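Local structure of hypothetical aspartyl-tRNA synthetase (Sulfolobus tokodaii, 1WYD) at residues B[244-249]-B[397-402]; B[240-245]-B[344-349]; B[141-146]-B[250-255]. The protein attaches L-aspartate to both tRNA(Asp) and tRNA(Asn), first activating the amino acid with ATP and then transferring it to the acceptor end of the tRNA. All coordinates share one frame; numbering follows the deposited sequence.

Contact 1 of 3, residues B[244-249]-B[397-402]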
loop_
_atom_site.group_PDB
_atom_site.type_symbol
_atom_site.label_atom_id
_atom_site.label_comp_id
_atom_site.label_asym_id
_atom_site.label_seq_id
_atom_site.Cartn_x
_atom_site.Cartn_y
_atom_site.Cartn_z
ATOM N N LYS B 244 5.290 -7.474 18.566
ATOM C CA LYS B 244 4.427 -8.535 18.071
ATOM C C LYS B 244 4.374 -8.618 16.543
ATOM O O LYS B 244 4.313 -9.713 15.973
ATOM C CB LYS B 244 3.019 -8.387 18.660
ATOM C CG LYS B 244 2.959 -8.725 20.164
ATOM C CD LYS B 244 1.829 -7.955 20.922
ATOM C CE LYS B 244 0.479 -8.683 20.867
ATOM N NZ LYS B 244 -0.500 -8.135 21.894
ATOM N N ILE B 245 4.363 -7.445 15.900
ATOM C CA ILE B 245 4.451 -7.301 14.444
ATOM C C ILE B 245 5.721 -7.983 13.906
ATOM O O ILE B 245 5.657 -8.868 13.063
ATOM C CB ILE B 245 4.432 -5.776 14.072
ATOM C CG1 ILE B 245 3.043 -5.165 14.329
ATOM C CG2 ILE B 245 4.908 -5.539 12.604
ATOM C CD1 ILE B 245 2.957 -3.726 13.912
ATOM N N LEU B 246 6.866 -7.568 14.429
ATOM C CA LEU B 246 8.168 -8.061 13.970
ATOM C C LEU B 246 8.294 -9.545 14.167
ATOM O O LEU B 246 8.855 -10.249 13.342
ATOM C CB LEU B 246 9.282 -7.390 14.747
ATOM C CG LEU B 246 9.604 -5.934 14.481
ATOM C CD1 LEU B 246 10.840 -5.584 15.274
ATOM C CD2 LEU B 246 9.875 -5.753 13.012
ATOM N N HIS B 247 7.739 -10.014 15.268
ATOM C CA HIS B 247 7.705 -11.422 15.571
ATOM C C HIS B 247 6.880 -12.164 14.533
ATOM O O HIS B 247 7.282 -13.236 14.048
ATOM C CB HIS B 247 7.132 -11.639 16.980
ATOM C CG HIS B 247 7.179 -13.058 17.425
ATOM N ND1 HIS B 247 8.317 -13.633 17.951
ATOM C CD2 HIS B 247 6.256 -14.039 17.358
ATOM C CE1 HIS B 247 8.080 -14.901 18.230
ATOM N NE2 HIS B 247 6.840 -15.174 17.869
ATOM N N ASN B 248 5.730 -11.623 14.166
ATOM C CA ASN B 248 4.922 -12.334 13.171
ATOM C C ASN B 248 5.578 -12.306 11.784
ATOM O O ASN B 248 5.407 -13.250 10.972
ATOM C CB ASN B 248 3.512 -11.765 13.148
ATOM C CG ASN B 248 2.581 -12.532 12.258
ATOM O OD1 ASN B 248 2.362 -13.727 12.471
ATOM N ND2 ASN B 248 1.970 -11.836 11.272
ATOM N N ILE B 249 6.330 -11.223 11.532
ATOM C CA ILE B 249 7.078 -11.039 10.309
ATOM C C ILE B 249 8.153 -12.115 10.200
ATOM O O ILE B 249 8.125 -12.917 9.290
ATOM C CB ILE B 249 7.677 -9.571 10.202
ATOM C CG1 ILE B 249 6.566 -8.571 9.905
ATOM C CG2 ILE B 249 8.670 -9.488 9.081
ATOM C CD1 ILE B 249 6.986 -7.154 9.953
ATOM N N PHE B 397 4.631 4.993 15.175
ATOM C CA PHE B 397 5.965 4.767 14.634
ATOM C C PHE B 397 5.965 4.644 13.103
ATOM O O PHE B 397 4.921 4.513 12.449
ATOM C CB PHE B 397 6.583 3.495 15.243
ATOM C CG PHE B 397 5.882 2.217 14.834
ATOM C CD1 PHE B 397 5.100 1.517 15.757
ATOM C CD2 PHE B 397 6.048 1.693 13.562
ATOM C CE1 PHE B 397 4.459 0.349 15.393
ATOM C CE2 PHE B 397 5.409 0.551 13.169
ATOM C CZ PHE B 397 4.615 -0.138 14.079
ATOM N N GLY B 398 7.168 4.685 12.556
ATOM C CA GLY B 398 7.401 4.476 11.141
ATOM C C GLY B 398 8.611 3.568 11.062
ATOM O O GLY B 398 9.610 3.760 11.805
ATOM N N MET B 399 8.466 2.542 10.216
ATOM C CA MET B 399 9.511 1.606 9.877
ATOM C C MET B 399 9.772 1.673 8.366
ATOM O O MET B 399 8.835 1.696 7.570
ATOM C CB MET B 399 9.043 0.221 10.237
ATOM C CG MET B 399 9.754 -0.925 9.545
ATOM S SD MET B 399 9.560 -2.484 10.654
ATOM C CE MET B 399 7.940 -2.892 10.371
ATOM N N GLY B 400 11.048 1.617 7.988
ATOM C CA GLY B 400 11.405 1.597 6.602
ATOM C C GLY B 400 11.352 0.201 6.079
ATOM O O GLY B 400 12.053 -0.654 6.591
ATOM N N LEU B 401 10.551 -0.030 5.038
ATOM C CA LEU B 401 10.490 -1.325 4.446
ATOM C C LEU B 401 11.867 -1.859 4.035
ATOM O O LEU B 401 12.291 -2.939 4.480
ATOM C CB LEU B 401 9.466 -1.374 3.319
ATOM C CG LEU B 401 9.262 -2.683 2.543
ATOM C CD1 LEU B 401 8.935 -3.914 3.509
ATOM C CD2 LEU B 401 8.177 -2.529 1.483
ATOM N N ALA B 402 12.605 -1.123 3.246
ATOM C CA ALA B 402 13.817 -1.714 2.738
ATOM C C ALA B 402 14.893 -1.907 3.823
ATOM O O ALA B 402 15.719 -2.822 3.704
ATOM C CB ALA B 402 14.344 -0.940 1.577
#
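Ile245, Leu246 and Ile249 lie on a helical segment whose axis passes 12.8 Å from that of the strand bearing Phe397 and Met399, the two N-to-C directions diverging by 26°. This is helix-on-sheet packing in the class II aminoacyl-tRNA synthetase catalytic domain. The strand and the helix that starts at Leu401 form the motif 3 element, with Gly400 as the N-cap, and Gly400 to Ala402 belong to the predicted ATP site. Phe397 and Met399 alternate with glycines, and both direct their CB toward the helix, which illustrates how one strand can serve a hydrophobic core while contributing to a ligand site.

Ile245 and Phe397 approach from opposite directions: Ile245 CD1 meets the Phe397 ring at its edge, in plane, 4.0 Å from CZ. Ile245 CG1 lies anti to its carbonyl carbon (chi1 -70°), and the chain continues extended through CD1 toward the sheet. Leu246 instead slides past Met399, the two running in opposite directions. Around this apolar layer, Met226 of strand 222-231 and Ile353 and Val354 of strand 351-358 pack on the Met399 side chain. That side chain runs extended, then bends at chi3 (75°), and its last two atoms serve different partners: Met399 SD lies 4.0 Å from Leu246 CD2, while Met399 CE sits 4.4 Å from Ile249 CD1.

Contact 2 of 3, residues B[240-245]-B[344-349]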
loop_
_atom_site.group_PDB
_atom_site.type_symbol
_atom_site.label_atom_id
_atom_site.label_comp_id
_atom_site.label_asym_id
_atom_site.label_seq_id
_atom_site.Cartn_x
_atom_site.Cartn_y
_atom_site.Cartn_z
ATOM N N GLN B 240 5.471 -2.396 22.216
ATOM C CA GLN B 240 4.919 -3.755 22.362
ATOM C C GLN B 240 4.080 -4.253 21.184
ATOM O O GLN B 240 3.987 -5.457 20.932
ATOM C CB GLN B 240 4.057 -3.830 23.602
ATOM C CG GLN B 240 4.814 -4.246 24.801
ATOM C CD GLN B 240 3.932 -4.210 26.030
ATOM O OE1 GLN B 240 2.756 -4.627 25.979
ATOM N NE2 GLN B 240 4.473 -3.685 27.129
ATOM N N LEU B 241 3.409 -3.330 20.501
ATOM C CA LEU B 241 2.700 -3.683 19.272
ATOM C C LEU B 241 3.730 -4.107 18.220
ATOM O O LEU B 241 3.574 -5.147 17.557
ATOM C CB LEU B 241 1.897 -2.480 18.783
ATOM C CG LEU B 241 0.646 -2.599 17.912
ATOM C CD1 LEU B 241 0.684 -1.449 16.920
ATOM C CD2 LEU B 241 0.502 -3.917 17.180
ATOM N N LEU B 242 4.790 -3.306 18.083
ATOM C CA LEU B 242 5.770 -3.515 17.029
ATOM C C LEU B 242 6.487 -4.843 17.266
ATOM O O LEU B 242 6.649 -5.625 16.344
ATOM C CB LEU B 242 6.722 -2.306 16.914
ATOM C CG LEU B 242 8.142 -2.467 16.432
ATOM C CD1 LEU B 242 8.192 -2.448 14.914
ATOM C CD2 LEU B 242 8.940 -1.373 16.982
ATOM N N GLU B 243 6.881 -5.092 18.510
ATOM C CA GLU B 243 7.426 -6.385 18.934
ATOM C C GLU B 243 6.591 -7.527 18.355
ATOM O O GLU B 243 7.110 -8.429 17.694
ATOM C CB GLU B 243 7.470 -6.476 20.481
ATOM C CG GLU B 243 8.638 -5.741 21.162
ATOM C CD GLU B 243 8.674 -5.872 22.700
ATOM O OE1 GLU B 243 7.618 -6.146 23.345
ATOM O OE2 GLU B 243 9.775 -5.693 23.283
ATOM N N LYS B 244 5.290 -7.474 18.566
ATOM C CA LYS B 244 4.427 -8.535 18.071
ATOM C C LYS B 244 4.374 -8.618 16.543
ATOM O O LYS B 244 4.313 -9.713 15.973
ATOM C CB LYS B 244 3.019 -8.387 18.660
ATOM C CG LYS B 244 2.959 -8.725 20.164
ATOM C CD LYS B 244 1.829 -7.955 20.922
ATOM C CE LYS B 244 0.479 -8.683 20.867
ATOM N NZ LYS B 244 -0.500 -8.135 21.894
ATOM N N ILE B 245 4.363 -7.445 15.900
ATOM C CA ILE B 245 4.451 -7.301 14.444
ATOM C C ILE B 245 5.721 -7.983 13.906
ATOM O O ILE B 245 5.657 -8.868 13.063
ATOM C CB ILE B 245 4.432 -5.776 14.072
ATOM C CG1 ILE B 245 3.043 -5.165 14.329
ATOM C CG2 ILE B 245 4.908 -5.539 12.604
ATOM C CD1 ILE B 245 2.957 -3.726 13.912
ATOM N N PHE B 344 11.643 6.389 20.868
ATOM C CA PHE B 344 12.497 5.221 20.669
ATOM C C PHE B 344 13.004 5.119 19.247
ATOM O O PHE B 344 12.330 5.521 18.320
ATOM C CB PHE B 344 11.754 3.944 21.052
ATOM C CG PHE B 344 10.666 3.536 20.088
ATOM C CD1 PHE B 344 9.387 4.058 20.201
ATOM C CD2 PHE B 344 10.921 2.612 19.085
ATOM C CE1 PHE B 344 8.376 3.694 19.325
ATOM C CE2 PHE B 344 9.918 2.226 18.202
ATOM C CZ PHE B 344 8.635 2.776 18.327
ATOM N N ASP B 345 14.200 4.576 19.084
ATOM C CA ASP B 345 14.607 3.986 17.808
ATOM C C ASP B 345 14.699 2.478 17.992
ATOM O O ASP B 345 15.095 2.016 19.065
ATOM C CB ASP B 345 15.956 4.533 17.354
ATOM C CG ASP B 345 15.905 6.023 17.057
ATOM O OD1 ASP B 345 14.867 6.640 17.317
ATOM O OD2 ASP B 345 16.853 6.676 16.605
ATOM N N LEU B 346 14.309 1.713 16.970
ATOM C CA LEU B 346 14.658 0.298 16.945
ATOM C C LEU B 346 15.833 0.078 16.020
ATOM O O LEU B 346 15.743 0.358 14.816
ATOM C CB LEU B 346 13.490 -0.609 16.529
ATOM C CG LEU B 346 13.816 -2.120 16.510
ATOM C CD1 LEU B 346 14.195 -2.688 17.935
ATOM C CD2 LEU B 346 12.712 -2.931 15.917
ATOM N N ILE B 347 16.925 -0.429 16.600
ATOM C CA ILE B 347 18.134 -0.792 15.865
ATOM C C ILE B 347 18.253 -2.286 15.640
ATOM O O ILE B 347 18.080 -3.097 16.589
ATOM C CB ILE B 347 19.393 -0.325 16.621
ATOM C CG1 ILE B 347 19.209 1.085 17.197
ATOM C CG2 ILE B 347 20.652 -0.472 15.738
ATOM C CD1 ILE B 347 19.221 2.205 16.143
ATOM N N TYR B 348 18.584 -2.647 14.405
ATOM C CA TYR B 348 19.107 -3.974 14.086
ATOM C C TYR B 348 20.588 -3.929 13.741
ATOM O O TYR B 348 20.966 -3.408 12.687
ATOM C CB TYR B 348 18.344 -4.599 12.919
ATOM C CG TYR B 348 18.976 -5.875 12.422
ATOM C CD1 TYR B 348 19.651 -5.920 11.209
ATOM C CD2 TYR B 348 18.904 -7.042 13.176
ATOM C CE1 TYR B 348 20.227 -7.100 10.750
ATOM C CE2 TYR B 348 19.479 -8.212 12.721
ATOM C CZ TYR B 348 20.128 -8.234 11.503
ATOM O OH TYR B 348 20.703 -9.416 11.057
ATOM N N LYS B 349 21.406 -4.522 14.611
ATOM C CA LYS B 349 22.881 -4.376 14.630
ATOM C C LYS B 349 23.373 -2.923 14.644
ATOM O O LYS B 349 23.509 -2.326 15.693
ATOM C CB LYS B 349 23.552 -5.206 13.522
ATOM C CG LYS B 349 23.250 -6.696 13.651
ATOM C CD LYS B 349 24.137 -7.574 12.787
ATOM C CE LYS B 349 23.558 -8.985 12.810
ATOM N NZ LYS B 349 24.212 -9.971 11.901
#
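Leu242 and Phe344 cross obliquely, and one methyl does most of the work: Leu242 CD2 lies 3.9 Å from Phe344 CE2. The same methyl faces a second strand residue, with 4.2 Å between Leu242 CD2 and Leu346 CD2. A single leucine branch thus reaches two side chains two residues apart on one strand, both of which start out toward the helix.

A torsion helps explain the meeting: Leu242 carries CG roughly anti to its backbone N (chi1 151°), which extends the isobutyl group from the helix. The backbones stay well separated, 9.7 Å between Leu242 CA and Leu346 CA, and the gap is bridged by apolar side chains alone. Phe344 also meets the ring of Phe318 on strand 316-320 with the planes nearly perpendicular, while Val354 of strand 351-358 touches both leucines. Asp345, between Phe344 and Leu346, instead forms a salt bridge with Arg327.

A helix packed over the sheet, its side chains reaching several strands and alternate strand residues feeding the shared core, is the packing expected of the mixed, largely antiparallel sheet at the centre of the class II synthetase catalytic domain.

Contact 3 of 3, residues B[141-146]-B[250-255]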
loop_
_atom_site.group_PDB
_atom_site.type_symbol
_atom_site.label_atom_id
_atom_site.label_comp_id
_atom_site.label_asym_id
_atom_site.label_seq_id
_atom_site.Cartn_x
_atom_site.Cartn_y
_atom_site.Cartn_z
ATOM N N LEU B 141 4.922 -7.821 4.095
ATOM C CA LEU B 141 3.866 -6.827 4.169
ATOM C C LEU B 141 2.553 -7.465 4.648
ATOM O O LEU B 141 1.774 -6.863 5.424
ATOM C CB LEU B 141 3.700 -6.118 2.807
ATOM C CG LEU B 141 4.898 -5.221 2.385
ATOM C CD1 LEU B 141 4.927 -5.029 0.871
ATOM C CD2 LEU B 141 4.884 -3.860 3.073
ATOM N N LYS B 142 2.323 -8.674 4.152
ATOM C CA LYS B 142 1.181 -9.482 4.521
ATOM C C LYS B 142 1.210 -9.674 6.047
ATOM O O LYS B 142 0.222 -9.405 6.716
ATOM C CB LYS B 142 1.234 -10.829 3.757
ATOM C CG LYS B 142 -0.058 -11.614 3.778
ATOM C CD LYS B 142 0.156 -13.137 3.871
ATOM C CE LYS B 142 1.133 -13.512 5.012
ATOM N NZ LYS B 142 0.912 -14.870 5.601
ATOM N N ALA B 143 2.362 -10.052 6.589
ATOM C CA ALA B 143 2.465 -10.379 8.017
ATOM C C ALA B 143 2.314 -9.128 8.835
ATOM O O ALA B 143 1.821 -9.180 9.979
ATOM C CB ALA B 143 3.795 -11.060 8.362
ATOM N N PHE B 144 2.725 -8.004 8.247
ATOM C CA PHE B 144 2.643 -6.715 8.914
ATOM C C PHE B 144 1.175 -6.363 9.081
ATOM O O PHE B 144 0.754 -5.953 10.137
ATOM C CB PHE B 144 3.376 -5.666 8.059
ATOM C CG PHE B 144 3.187 -4.235 8.509
ATOM C CD1 PHE B 144 3.923 -3.728 9.591
ATOM C CD2 PHE B 144 2.313 -3.373 7.809
ATOM C CE1 PHE B 144 3.787 -2.423 10.007
ATOM C CE2 PHE B 144 2.157 -2.029 8.213
ATOM C CZ PHE B 144 2.924 -1.544 9.321
ATOM N N ARG B 145 0.395 -6.502 8.015
ATOM C CA ARG B 145 -0.976 -6.038 8.054
ATOM C C ARG B 145 -1.801 -7.008 8.909
ATOM O O ARG B 145 -2.648 -6.593 9.701
ATOM C CB ARG B 145 -1.519 -5.914 6.654
ATOM C CG ARG B 145 -0.871 -4.804 5.829
ATOM C CD ARG B 145 -1.641 -4.517 4.566
ATOM N NE ARG B 145 -0.914 -3.646 3.648
ATOM C CZ ARG B 145 -0.136 -4.066 2.656
ATOM N NH1 ARG B 145 0.027 -5.363 2.450
ATOM N NH2 ARG B 145 0.478 -3.183 1.845
ATOM N N GLU B 146 -1.521 -8.295 8.764
ATOM C CA GLU B 146 -2.218 -9.340 9.522
ATOM C C GLU B 146 -2.242 -9.058 11.025
ATOM O O GLU B 146 -3.309 -9.024 11.631
ATOM C CB GLU B 146 -1.573 -10.686 9.195
ATOM C CG GLU B 146 -2.080 -11.875 9.971
ATOM C CD GLU B 146 -1.243 -13.089 9.651
ATOM O OE1 GLU B 146 -1.759 -14.007 8.973
ATOM O OE2 GLU B 146 -0.055 -13.090 10.039
ATOM N N VAL B 250 9.099 -12.140 11.125
ATOM C CA VAL B 250 10.165 -13.141 11.040
ATOM C C VAL B 250 9.619 -14.576 11.052
ATOM O O VAL B 250 10.092 -15.454 10.287
ATOM C CB VAL B 250 11.231 -12.936 12.111
ATOM C CG1 VAL B 250 11.825 -11.503 12.019
ATOM C CG2 VAL B 250 10.651 -13.142 13.465
ATOM N N LYS B 251 8.572 -14.799 11.844
ATOM C CA LYS B 251 7.906 -16.104 11.846
ATOM C C LYS B 251 7.330 -16.461 10.475
ATOM O O LYS B 251 7.435 -17.601 10.033
ATOM C CB LYS B 251 6.805 -16.155 12.915
ATOM C CG LYS B 251 6.275 -17.549 13.231
ATOM C CD LYS B 251 4.999 -17.460 14.081
ATOM C CE LYS B 251 4.572 -18.838 14.616
ATOM N NZ LYS B 251 3.094 -19.045 14.437
ATOM N N THR B 252 6.718 -15.499 9.794
ATOM C CA THR B 252 6.193 -15.782 8.455
ATOM C C THR B 252 7.305 -16.081 7.441
ATOM O O THR B 252 7.169 -16.974 6.585
ATOM C CB THR B 252 5.286 -14.636 7.971
ATOM O OG1 THR B 252 4.205 -14.433 8.908
ATOM C CG2 THR B 252 4.596 -15.018 6.682
ATOM N N ILE B 253 8.398 -15.327 7.518
ATOM C CA ILE B 253 9.500 -15.523 6.597
ATOM C C ILE B 253 10.046 -16.927 6.849
ATOM O O ILE B 253 10.189 -17.701 5.907
ATOM C CB ILE B 253 10.609 -14.455 6.777
ATOM C CG1 ILE B 253 10.050 -13.024 6.748
ATOM C CG2 ILE B 253 11.701 -14.652 5.735
ATOM C CD1 ILE B 253 9.089 -12.690 5.585
ATOM N N LYS B 254 10.304 -17.258 8.120
ATOM C CA LYS B 254 10.762 -18.611 8.539
ATOM C C LYS B 254 9.922 -19.816 8.101
ATOM O O LYS B 254 10.470 -20.873 7.821
ATOM C CB LYS B 254 11.011 -18.664 10.046
ATOM C CG LYS B 254 12.394 -18.183 10.437
ATOM C CD LYS B 254 12.596 -18.126 11.946
ATOM C CE LYS B 254 13.808 -17.245 12.276
ATOM N NZ LYS B 254 14.056 -17.047 13.755
ATOM N N GLU B 255 8.610 -19.659 8.005
ATOM C CA GLU B 255 7.727 -20.748 7.580
ATOM C C GLU B 255 7.364 -20.732 6.103
ATOM O O GLU B 255 7.425 -21.754 5.431
ATOM C CB GLU B 255 6.432 -20.722 8.396
ATOM C CG GLU B 255 6.541 -21.337 9.781
ATOM C CD GLU B 255 5.381 -20.935 10.678
ATOM O OE1 GLU B 255 5.530 -21.027 11.910
ATOM O OE2 GLU B 255 4.314 -20.531 10.152
HETATM O O HOH W 1 1.423 -14.070 8.286
#
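A chi1 of -57° sets Thr252 CG2 anti to the backbone N and OG1 anti to the carbonyl carbon, spreading the two branches over the facing helix, OG1 to Ala143 and CG2 to Lys142. Thr252 OG1 lies 3.4 Å from Ala143 CB, and Thr252 CG2 sits 3.8 Å from Lys142 NZ. Lys142 starts with CG anti to its backbone N (chi1 -165°) and then bends at chi2 and chi3, which brings its end nearer to Thr252 than its first bond would suggest. The small Ala143 side chain permits a close approach, only 6.6 Å between Ala143 CA and Thr252 CA.

One water joins three side chains. It accepts from Lys142 NZ at 2.8 Å, and donates both to Glu146 OE2 and to Thr252 OG1, the latter at 2.9 Å. Thr252 OG1 is further hydrogen-bonded to Asn248 O in its own helix, Lys142 NZ forms a salt bridge with Glu256, and Glu146 OE2 takes a second bond from Asn248 ND2. The opposed charges near the water would be expected to polarise it.

Helix 128-150 belongs to the motif 1 region at the dimer interface: Tyr149 of the second subunit packs on Lys142 and Arg145, and Glu155 of the second subunit forms a salt bridge with Arg145. Leu141 and Phe144 rest on strands 201-209 and 222-231, while Val250 and Ile253 lie on Leu408 of helix 401-409.

All three contacts are buried and draw on helix 235-256, which serves as a common spine. Contacts 1 and 2 share Lys244 and Ile245 and reach the same sheet; their centres are about 7 Å apart, and the apolar layer runs on between them, with Phe397 CB 3.8 Å from Phe344 CZ. Contact 3, further along the helix, joins it to another helix rather than a strand; its Lys142 and Glu146 are partly exposed, and it adds water and charge. Asn248 ties it to contact 1 by bonding Ala143 O through ND2, and Phe144 packs on Ile245. Chemistry thus shifts from purely apolar over the sheet to a mix of packing, water and charge between helices near the dimer interface.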